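Alcohol dehydrogenase (Escherichia coli, PDB 5VM2) is an oxidoreductase of unknown specificity that probably uses NAD or NADP to oxidise alcohol groups and takes part in membrane biogenesis. Local coordinates at residues Ser76-Phe81 / His131-Thr136; Leu175-Ile180 / Val198-Glu203; Tyr256-Gly261 / Leu279-Glu284. All coordinates share one frame; numbering follows the deposited sequence. Where two conformers were deposited one is given.

Contact 1 (Ser76-Phe81 / His131-Thr136); sequences SRVRKF and HPESFT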
loop_
_atom_site.group_PDB
_atom_site.type_symbol
_atom_site.label_atom_id
_atom_site.label_comp_id
_atom_site.label_asym_id
_atom_site.label_seq_id
_atom_site.Cartn_x
_atom_site.Cartn_y
_atom_site.Cartn_z
ATOM N N SER A 76 24.188 -15.914 9.378
ATOM C CA SER A 76 24.837 -16.469 10.561
ATOM C C SER A 76 24.569 -15.683 11.839
ATOM O O SER A 76 24.828 -16.210 12.925
ATOM C CB SER A 76 26.344 -16.568 10.326
ATOM O OG SER A 76 26.926 -15.286 10.182
ATOM N N ARG A 77 24.068 -14.452 11.754
ATOM C CA ARG A 77 23.784 -13.667 12.949
ATOM C C ARG A 77 22.294 -13.434 13.158
ATOM O O ARG A 77 21.916 -12.606 13.995
ATOM C CB ARG A 77 24.524 -12.327 12.900
ATOM C CG ARG A 77 25.033 -11.862 14.261
ATOM C CD ARG A 77 25.801 -10.548 14.172
ATOM N NE ARG A 77 25.033 -9.507 13.495
ATOM C CZ ARG A 77 24.132 -8.733 14.092
ATOM N NH1 ARG A 77 23.879 -8.880 15.385
ATOM N NH2 ARG A 77 23.481 -7.811 13.395
ATOM N N VAL A 78 21.439 -14.146 12.430
ATOM C CA VAL A 78 19.993 -14.005 12.569
ATOM C C VAL A 78 19.516 -14.932 13.678
ATOM O O VAL A 78 19.748 -16.145 13.628
ATOM C CB VAL A 78 19.270 -14.313 11.250
ATOM C CG1 VAL A 78 17.769 -14.437 11.486
ATOM C CG2 VAL A 78 19.564 -13.237 10.224
ATOM N N ARG A 79 18.847 -14.360 14.679
ATOM C CA ARG A 79 18.247 -15.120 15.767
ATOM C C ARG A 79 16.731 -15.031 15.805
ATOM O O ARG A 79 16.084 -15.948 16.318
ATOM C CB ARG A 79 18.799 -14.647 17.118
ATOM C CG ARG A 79 20.279 -14.932 17.317
ATOM C CD ARG A 79 20.548 -16.423 17.462
ATOM N NE ARG A 79 21.258 -16.971 16.314
ATOM C CZ ARG A 79 22.578 -17.040 16.225
ATOM N NH1 ARG A 79 23.336 -16.590 17.212
ATOM N NH2 ARG A 79 23.138 -17.547 15.141
ATOM N N LYS A 80 16.154 -13.948 15.277
ATOM C CA LYS A 80 14.708 -13.764 15.329
ATOM C C LYS A 80 13.965 -14.831 14.535
ATOM O O LYS A 80 12.816 -15.151 14.856
ATOM C CB LYS A 80 14.334 -12.375 14.801
ATOM C CG LYS A 80 14.592 -11.231 15.772
ATOM C CD LYS A 80 14.563 -9.875 15.068
ATOM C CE LYS A 80 13.190 -9.559 14.490
ATOM N NZ LYS A 80 13.153 -8.220 13.824
ATOM N N PHE A 81 14.592 -15.387 13.503
ATOM C CA PHE A 81 13.903 -16.251 12.560
ATOM C C PHE A 81 14.668 -17.556 12.389
ATOM O O PHE A 81 15.862 -17.650 12.688
ATOM C CB PHE A 81 13.718 -15.541 11.210
ATOM C CG PHE A 81 12.944 -14.253 11.311
ATOM C CD1 PHE A 81 11.558 -14.266 11.379
ATOM C CD2 PHE A 81 13.598 -13.035 11.367
ATOM C CE1 PHE A 81 10.843 -13.085 11.483
ATOM C CE2 PHE A 81 12.887 -11.849 11.473
ATOM C CZ PHE A 81 11.509 -11.874 11.532
ATOM N N HIS A 131 16.154 -10.689 2.619
ATOM C CA HIS A 131 15.708 -9.453 3.234
ATOM C C HIS A 131 16.349 -9.330 4.606
ATOM O O HIS A 131 16.552 -10.352 5.277
ATOM C CB HIS A 131 14.181 -9.394 3.363
ATOM C CG HIS A 131 13.636 -8.001 3.412
ATOM N ND1 HIS A 131 13.856 -7.081 2.409
ATOM C CD2 HIS A 131 12.892 -7.365 4.349
ATOM C CE1 HIS A 131 13.267 -5.941 2.723
ATOM N NE2 HIS A 131 12.674 -6.087 3.894
ATOM N N PRO A 132 16.686 -8.117 5.042
ATOM C CA PRO A 132 17.222 -7.950 6.397
ATOM C C PRO A 132 16.221 -8.414 7.444
ATOM O O PRO A 132 15.024 -8.133 7.356
ATOM C CB PRO A 132 17.482 -6.440 6.500
ATOM C CG PRO A 132 17.497 -5.936 5.095
ATOM C CD PRO A 132 16.586 -6.835 4.321
ATOM N N GLU A 133 16.733 -9.139 8.440
ATOM C CA GLU A 133 15.896 -9.603 9.540
ATOM C C GLU A 133 15.177 -8.450 10.229
ATOM O O GLU A 133 14.063 -8.626 10.738
ATOM C CB GLU A 133 16.761 -10.388 10.532
ATOM C CG GLU A 133 16.395 -10.229 11.998
ATOM C CD GLU A 133 17.541 -10.604 12.924
ATOM O OE1 GLU A 133 18.708 -10.337 12.569
ATOM O OE2 GLU A 133 17.276 -11.174 14.003
ATOM N N SER A 134 15.777 -7.256 10.225
ATOM C CA SER A 134 15.188 -6.124 10.932
ATOM C C SER A 134 13.900 -5.628 10.287
ATOM O O SER A 134 13.108 -4.961 10.960
ATOM C CB SER A 134 16.202 -4.978 11.029
ATOM O OG SER A 134 16.772 -4.678 9.765
ATOM N N PHE A 135 13.660 -5.932 9.010
ATOM C CA PHE A 135 12.425 -5.522 8.351
ATOM C C PHE A 135 11.659 -6.729 7.824
ATOM O O PHE A 135 10.977 -6.665 6.794
ATOM C CB PHE A 135 12.725 -4.489 7.272
ATOM C CG PHE A 135 13.131 -3.168 7.855
ATOM C CD1 PHE A 135 14.449 -2.937 8.218
ATOM C CD2 PHE A 135 12.179 -2.198 8.134
ATOM C CE1 PHE A 135 14.826 -1.737 8.798
ATOM C CE2 PHE A 135 12.543 -0.992 8.715
ATOM C CZ PHE A 135 13.871 -0.765 9.054
ATOM N N THR A 136 11.765 -7.828 8.561
ATOM C CA THR A 136 10.959 -9.013 8.341
ATOM C C THR A 136 10.159 -9.269 9.611
ATOM O O THR A 136 10.634 -8.999 10.718
ATOM C CB THR A 136 11.857 -10.211 8.007
ATOM O OG1 THR A 136 12.577 -9.937 6.799
ATOM C CG2 THR A 136 11.045 -11.491 7.840
HETATM O O HOH W 1 10.262 -8.410 13.477
#
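Phe81 and Thr136 make the tight, buried part of this contact. Thr136 CG2 sits over one face of the Phe81 ring, a CH-pi contact 4.1 Å from the ring centroid. Glu133 CG meets the same ring at its edge, 3.9 Å from CE2. Strand 86-89 adds Val87 and strand 28-37 adds Val29 to this apolar cluster, where the flat ring of Phe81 packs against the CG2 methyl of the beta-branched Thr136.

The solvent side is polar and looser. Glu133 reaches across with its chain extended beyond CG, and its OE2 accepts from Lys80 N at 3.3 Å, on the anti side and 34° out of the carboxylate plane. Lys80 in turn lies across the aliphatic part of Glu133, and the bend at its chi3 (64°) brings NZ to Glu133 O at 3.2 Å rather than to the carboxylate. That carbonyl also accepts from Thr136 N, on the opposite face of its plane. A water held by Lys80 NZ, 2.9 Å away, donates to Thr136 O.

Here the loop after strand 67-74 docks on the 3-10 turn following strand 128-132, within the GroES-like domain of zinc-containing alcohol dehydrogenases.

Contact 2 (Leu175-Ile180 / Val198-Glu203); sequences LGAGCI and VVDVLE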
loop_
_atom_site.group_PDB
_atom_site.type_symbol
_atom_site.label_atom_id
_atom_site.label_comp_id
_atom_site.label_asym_id
_atom_site.label_seq_id
_atom_site.Cartn_x
_atom_site.Cartn_y
_atom_site.Cartn_z
ATOM N N LEU A 175 -11.857 10.021 0.295
ATOM C CA LEU A 175 -12.073 10.162 -1.141
ATOM C C LEU A 175 -11.339 9.024 -1.841
ATOM O O LEU A 175 -10.105 9.017 -1.913
ATOM C CB LEU A 175 -11.592 11.525 -1.629
ATOM C CG LEU A 175 -12.240 12.744 -0.963
ATOM C CD1 LEU A 175 -11.676 14.032 -1.550
ATOM C CD2 LEU A 175 -13.755 12.708 -1.096
ATOM N N GLY A 176 -12.096 8.048 -2.331
ATOM C CA GLY A 176 -11.505 6.898 -2.981
ATOM C C GLY A 176 -11.762 5.622 -2.211
ATOM O O GLY A 176 -11.466 5.535 -1.016
ATOM N N ALA A 177 -12.332 4.630 -2.886
ATOM C CA ALA A 177 -12.593 3.323 -2.301
ATOM C C ALA A 177 -11.862 2.227 -3.070
ATOM O O ALA A 177 -12.327 1.084 -3.135
ATOM C CB ALA A 177 -14.094 3.043 -2.243
ATOM N N GLY A 178 -10.732 2.574 -3.679
ATOM C CA GLY A 178 -9.794 1.581 -4.148
ATOM C C GLY A 178 -9.073 0.956 -2.964
ATOM O O GLY A 178 -9.422 1.161 -1.800
ATOM N N CYS A 179 -8.027 0.190 -3.279
ATOM C CA CYS A 179 -7.315 -0.557 -2.243
ATOM C C CYS A 179 -6.892 0.344 -1.085
ATOM O O CYS A 179 -7.221 0.076 0.076
ATOM C CB CYS A 179 -6.098 -1.263 -2.841
ATOM S SG CYS A 179 -5.104 -2.112 -1.589
ATOM N N ILE A 180 -6.193 1.439 -1.384
ATOM C CA ILE A 180 -5.666 2.287 -0.320
ATOM C C ILE A 180 -6.785 2.998 0.437
ATOM O O ILE A 180 -6.679 3.218 1.652
ATOM C CB ILE A 180 -4.648 3.287 -0.897
ATOM C CG1 ILE A 180 -3.534 2.537 -1.631
ATOM C CG2 ILE A 180 -4.069 4.127 0.214
ATOM C CD1 ILE A 180 -2.744 1.592 -0.739
ATOM N N VAL A 198 -17.339 7.538 2.672
ATOM C CA VAL A 198 -16.428 7.089 1.624
ATOM C C VAL A 198 -17.038 7.432 0.273
ATOM O O VAL A 198 -18.204 7.109 0.011
ATOM C CB VAL A 198 -16.140 5.580 1.725
ATOM C CG1 VAL A 198 -15.300 5.126 0.542
ATOM C CG2 VAL A 198 -15.441 5.259 3.039
ATOM N N VAL A 199 -16.244 8.072 -0.582
ATOM C CA VAL A 199 -16.685 8.586 -1.872
ATOM C C VAL A 199 -15.912 7.870 -2.970
ATOM O O VAL A 199 -14.678 7.806 -2.923
ATOM C CB VAL A 199 -16.463 10.107 -1.974
ATOM C CG1 VAL A 199 -16.970 10.635 -3.305
ATOM C CG2 VAL A 199 -17.124 10.829 -0.805
ATOM N N ASP A 200 -16.633 7.351 -3.960
ATOM C CA ASP A 200 -16.007 6.826 -5.169
ATOM C C ASP A 200 -17.014 6.943 -6.309
ATOM O O ASP A 200 -18.071 7.563 -6.162
ATOM C CB ASP A 200 -15.524 5.384 -4.967
ATOM C CG ASP A 200 -14.601 4.919 -6.081
ATOM O OD1 ASP A 200 -13.427 4.605 -5.798
ATOM O OD2 ASP A 200 -15.049 4.886 -7.246
ATOM N N VAL A 201 -16.701 6.328 -7.448
ATOM C CA VAL A 201 -17.556 6.385 -8.626
ATOM C C VAL A 201 -17.965 5.008 -9.121
ATOM O O VAL A 201 -18.711 4.915 -10.098
ATOM C CB VAL A 201 -16.891 7.183 -9.768
ATOM C CG1 VAL A 201 -16.746 8.645 -9.381
ATOM C CG2 VAL A 201 -15.540 6.570 -10.140
ATOM N N LEU A 202 -17.509 3.935 -8.480
ATOM C CA LEU A 202 -17.814 2.574 -8.906
ATOM C C LEU A 202 -18.622 1.887 -7.812
ATOM O O LEU A 202 -18.185 1.822 -6.656
ATOM C CB LEU A 202 -16.533 1.803 -9.220
ATOM C CG LEU A 202 -15.818 2.272 -10.491
ATOM C CD1 LEU A 202 -14.427 1.665 -10.599
ATOM C CD2 LEU A 202 -16.645 1.951 -11.731
ATOM N N GLU A 203 -19.796 1.372 -8.180
ATOM C CA GLU A 203 -20.698 0.804 -7.182
ATOM C C GLU A 203 -20.091 -0.414 -6.499
ATOM O O GLU A 203 -20.390 -0.679 -5.328
ATOM C CB GLU A 203 -22.039 0.443 -7.822
ATOM C CG GLU A 203 -22.990 1.626 -7.995
ATOM C CD GLU A 203 -23.388 2.269 -6.675
ATOM O OE1 GLU A 203 -23.412 1.559 -5.648
ATOM O OE2 GLU A 203 -23.682 3.484 -6.667
#
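The first beta-alpha-beta unit of the Rossmann fold supplies this contact: strand 171-175 runs parallel to strand 195-200, and the turn leading from the first strand into helix 179-190 carries Gly176 and Gly178 of a GxGxxG pattern. In relatives such a turn lies against the dinucleotide, so a similar role here is probable.

Leu175 pairs with Val199 in the parallel sheet. Gly176 N donates to Val199 O at 2.7 Å, nearly along the C=O axis, tying the last residue pairing to the start of the turn. Leu175 and Val199 run alongside each other from the same face of the sheet, with Leu175 CD2 3.9 Å from Val199 CB. Branched aliphatic residues suit this buried layer. Gly176 adopts a backbone with positive phi (115°) in which a side chain would collide with the carbonyl O of Leu175, a reason for glycine independent of any ligand.

Beyond it the small Ala177 fits between two residues of the second strand, its CB 3.7 Å from Val198 CG1 and 3.9 Å from Asp200 CB. Gly178 then serves as N-cap of the helix.

Asp200, at the end of its strand, joins both segments. Its CG stands anti to the backbone N (chi1 -167°), which turns the carboxylate toward the glycine-rich turn. OD2 accepts from Leu202 N in an Asx turn, while OD1 offers its anti lone pair to Ala177 N, 3.1 Å away with an N-H...O angle of 164°.

Contact 3 (Tyr256-Gly261 / Leu279-Glu284); sequences YLVMRG and LKINRE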
loop_
_atom_site.group_PDB
_atom_site.type_symbol
_atom_site.label_atom_id
_atom_site.label_comp_id
_atom_site.label_asym_id
_atom_site.label_seq_id
_atom_site.Cartn_x
_atom_site.Cartn_y
_atom_site.Cartn_z
ATOM N N TYR A 256 -13.048 21.921 -0.077
ATOM C CA TYR A 256 -14.463 22.193 0.135
ATOM C C TYR A 256 -15.118 21.237 1.125
ATOM O O TYR A 256 -16.292 21.430 1.462
ATOM C CB TYR A 256 -15.185 22.141 -1.212
ATOM C CG TYR A 256 -14.630 23.152 -2.195
ATOM C CD1 TYR A 256 -13.622 22.808 -3.085
ATOM C CD2 TYR A 256 -15.099 24.457 -2.210
ATOM C CE1 TYR A 256 -13.105 23.737 -3.974
ATOM C CE2 TYR A 256 -14.591 25.395 -3.097
ATOM C CZ TYR A 256 -13.595 25.028 -3.974
ATOM O OH TYR A 256 -13.091 25.957 -4.854
ATOM N N LEU A 257 -14.390 20.229 1.610
ATOM C CA LEU A 257 -14.965 19.175 2.435
ATOM C C LEU A 257 -14.491 19.183 3.881
ATOM O O LEU A 257 -15.109 18.510 4.716
ATOM C CB LEU A 257 -14.648 17.799 1.829
ATOM C CG LEU A 257 -15.100 17.571 0.384
ATOM C CD1 LEU A 257 -14.682 16.191 -0.085
ATOM C CD2 LEU A 257 -16.601 17.740 0.268
ATOM N N VAL A 258 -13.422 19.914 4.193
ATOM C CA VAL A 258 -12.776 19.875 5.503
ATOM C C VAL A 258 -13.275 21.044 6.341
ATOM O O VAL A 258 -13.593 22.125 5.824
ATOM C CB VAL A 258 -11.236 19.907 5.351
ATOM C CG1 VAL A 258 -10.787 21.225 4.748
ATOM C CG2 VAL A 258 -10.528 19.658 6.687
ATOM N N MET A 259 -13.344 20.828 7.651
ATOM C CA MET A 259 -13.731 21.886 8.569
ATOM C C MET A 259 -12.546 22.801 8.866
ATOM O O MET A 259 -11.379 22.431 8.692
ATOM C CB MET A 259 -14.250 21.300 9.881
ATOM C CG MET A 259 -13.145 20.850 10.819
ATOM S SD MET A 259 -13.754 20.150 12.368
ATOM C CE MET A 259 -15.406 20.819 12.454
ATOM N N ARG A 260 -12.857 24.003 9.346
ATOM C CA ARG A 260 -11.807 24.894 9.820
ATOM C C ARG A 260 -10.988 24.198 10.901
ATOM O O ARG A 260 -11.521 23.446 11.722
ATOM C CB ARG A 260 -12.411 26.193 10.351
ATOM C CG ARG A 260 -13.413 25.995 11.473
ATOM C CD ARG A 260 -14.082 27.307 11.838
ATOM N NE ARG A 260 -14.803 27.885 10.708
ATOM C CZ ARG A 260 -15.150 29.164 10.621
ATOM N NH1 ARG A 260 -14.835 30.008 11.595
ATOM N NH2 ARG A 260 -15.806 29.603 9.557
ATOM N N GLY A 261 -9.678 24.423 10.878
ATOM C CA GLY A 261 -8.794 23.740 11.795
ATOM C C GLY A 261 -8.599 22.264 11.533
ATOM O O GLY A 261 -7.884 21.612 12.302
ATOM N N LEU A 279 -8.230 30.018 0.046
ATOM C CA LEU A 279 -9.237 30.853 0.691
ATOM C C LEU A 279 -10.261 30.001 1.432
ATOM O O LEU A 279 -10.676 30.342 2.544
ATOM C CB LEU A 279 -9.920 31.747 -0.346
ATOM C CG LEU A 279 -10.990 32.715 0.164
ATOM C CD1 LEU A 279 -10.488 33.502 1.366
ATOM C CD2 LEU A 279 -11.438 33.656 -0.944
ATOM N N LYS A 280 -10.659 28.871 0.840
ATOM C CA LYS A 280 -11.645 27.997 1.464
ATOM C C LYS A 280 -11.112 27.318 2.721
ATOM O O LYS A 280 -11.908 26.854 3.543
ATOM C CB LYS A 280 -12.108 26.938 0.461
ATOM C CG LYS A 280 -13.482 26.344 0.758
ATOM C CD LYS A 280 -14.597 27.235 0.224
ATOM C CE LYS A 280 -15.932 26.920 0.888
ATOM N NZ LYS A 280 -16.293 25.478 0.807
ATOM N N ILE A 281 -9.792 27.244 2.888
ATOM C CA ILE A 281 -9.204 26.572 4.041
ATOM C C ILE A 281 -8.283 27.534 4.776
ATOM O O ILE A 281 -7.263 27.122 5.340
ATOM C CB ILE A 281 -8.442 25.308 3.613
ATOM C CG1 ILE A 281 -7.443 25.641 2.501
ATOM C CG2 ILE A 281 -9.405 24.230 3.154
ATOM C CD1 ILE A 281 -6.450 24.525 2.221
ATOM N N ASN A 282 -8.637 28.820 4.783
ATOM C CA ASN A 282 -7.763 29.834 5.362
ATOM C C ASN A 282 -7.729 29.811 6.884
ATOM O O ASN A 282 -6.885 30.498 7.471
ATOM C CB ASN A 282 -8.184 31.225 4.881
ATOM C CG ASN A 282 -9.541 31.649 5.419
ATOM O OD1 ASN A 282 -10.356 30.820 5.822
ATOM N ND2 ASN A 282 -9.787 32.953 5.420
ATOM N N ARG A 283 -8.601 29.048 7.537
ATOM C CA ARG A 283 -8.672 29.050 8.998
ATOM C C ARG A 283 -7.935 27.845 9.587
ATOM O O ARG A 283 -8.509 26.981 10.257
ATOM C CB ARG A 283 -10.124 29.106 9.452
ATOM C CG ARG A 283 -10.699 30.511 9.340
ATOM C CD ARG A 283 -12.079 30.625 9.951
ATOM N NE ARG A 283 -12.478 32.018 10.144
ATOM C CZ ARG A 283 -12.852 32.834 9.163
ATOM N NH1 ARG A 283 -12.884 32.403 7.907
ATOM N NH2 ARG A 283 -13.197 34.086 9.437
ATOM N N GLU A 284 -6.630 27.815 9.311
ATOM C CA GLU A 284 -5.667 26.918 9.954
ATOM C C GLU A 284 -5.909 25.450 9.607
ATOM O O GLU A 284 -5.675 24.557 10.427
ATOM C CB GLU A 284 -5.642 27.140 11.469
ATOM C CG GLU A 284 -5.631 28.623 11.824
ATOM C CD GLU A 284 -4.797 28.952 13.038
ATOM O OE1 GLU A 284 -4.094 29.985 13.000
ATOM O OE2 GLU A 284 -4.856 28.191 14.025
HETATM O O HOH W 2 -12.231 24.912 5.907
#
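Lys280 meets Tyr256 where the loop 279-284 begins its course beside the segment 256-261. Bends at chi2 (83°) and chi4 (-53°) fold the lysine so that its methylenes cross the tyrosine side chain at about a right angle, CD lying 3.7 Å from Tyr256 CD2. NZ approaches the same carbon obliquely, at 3.4 Å. The phenol itself is directed elsewhere, its OH being hydrogen-bonded to Asn277. A water lies 3.1 Å from both Lys280 O and Val258 O and may link them, though it has more acceptors around it than protons.

Ile281 is buried, and its CG2 touches Val258 CG1 at 3.7 Å, a small apolar contact between beta-branched residues that suits the buried side, where Val241 of strand 238-243 also packs on Val258.

Arg283 then runs extended from CG to NE alongside Arg260, their guanidinium planes only 20° apart. Arg283 CD lies over one face of the Arg260 guanidinium, 3.3 Å from NH1. Arg283 O accepts from Gly261 N at 2.9 Å, the direct backbone bond of the contact. Glu284 O receives a CA-H...O contact from Gly261, whose positive phi favours glycine.

Arg260 NH1 and Arg283 NE are both donors and cannot bond to each other. The paired charges probably repel, a cost that solvent would lessen and that one backbone bond and several weak contacts offset.

In the fold
Contact 2 is the buried one: it pairs neighbouring strands inside the six-stranded parallel Rossmann sheet, at their C-terminal ends, and relies on one main-chain bond, small residues and one carboxylate. Contact 3 belongs to the same nucleotide-binding-type domain but lies near its periphery, where long charged side chains and water take over. The two touch through Leu175 CD2 and Leu257 CD1, 3.7 Å apart, although their centres are about 23 Å from one another. Contact 1, partly buried like contact 3, sits in the GroES-like domain across the chain's centre, its own centre about 37 Å from that of contact 2. It combines one buried aromatic ring with lysine and glutamate side chains each bonded to the other's backbone.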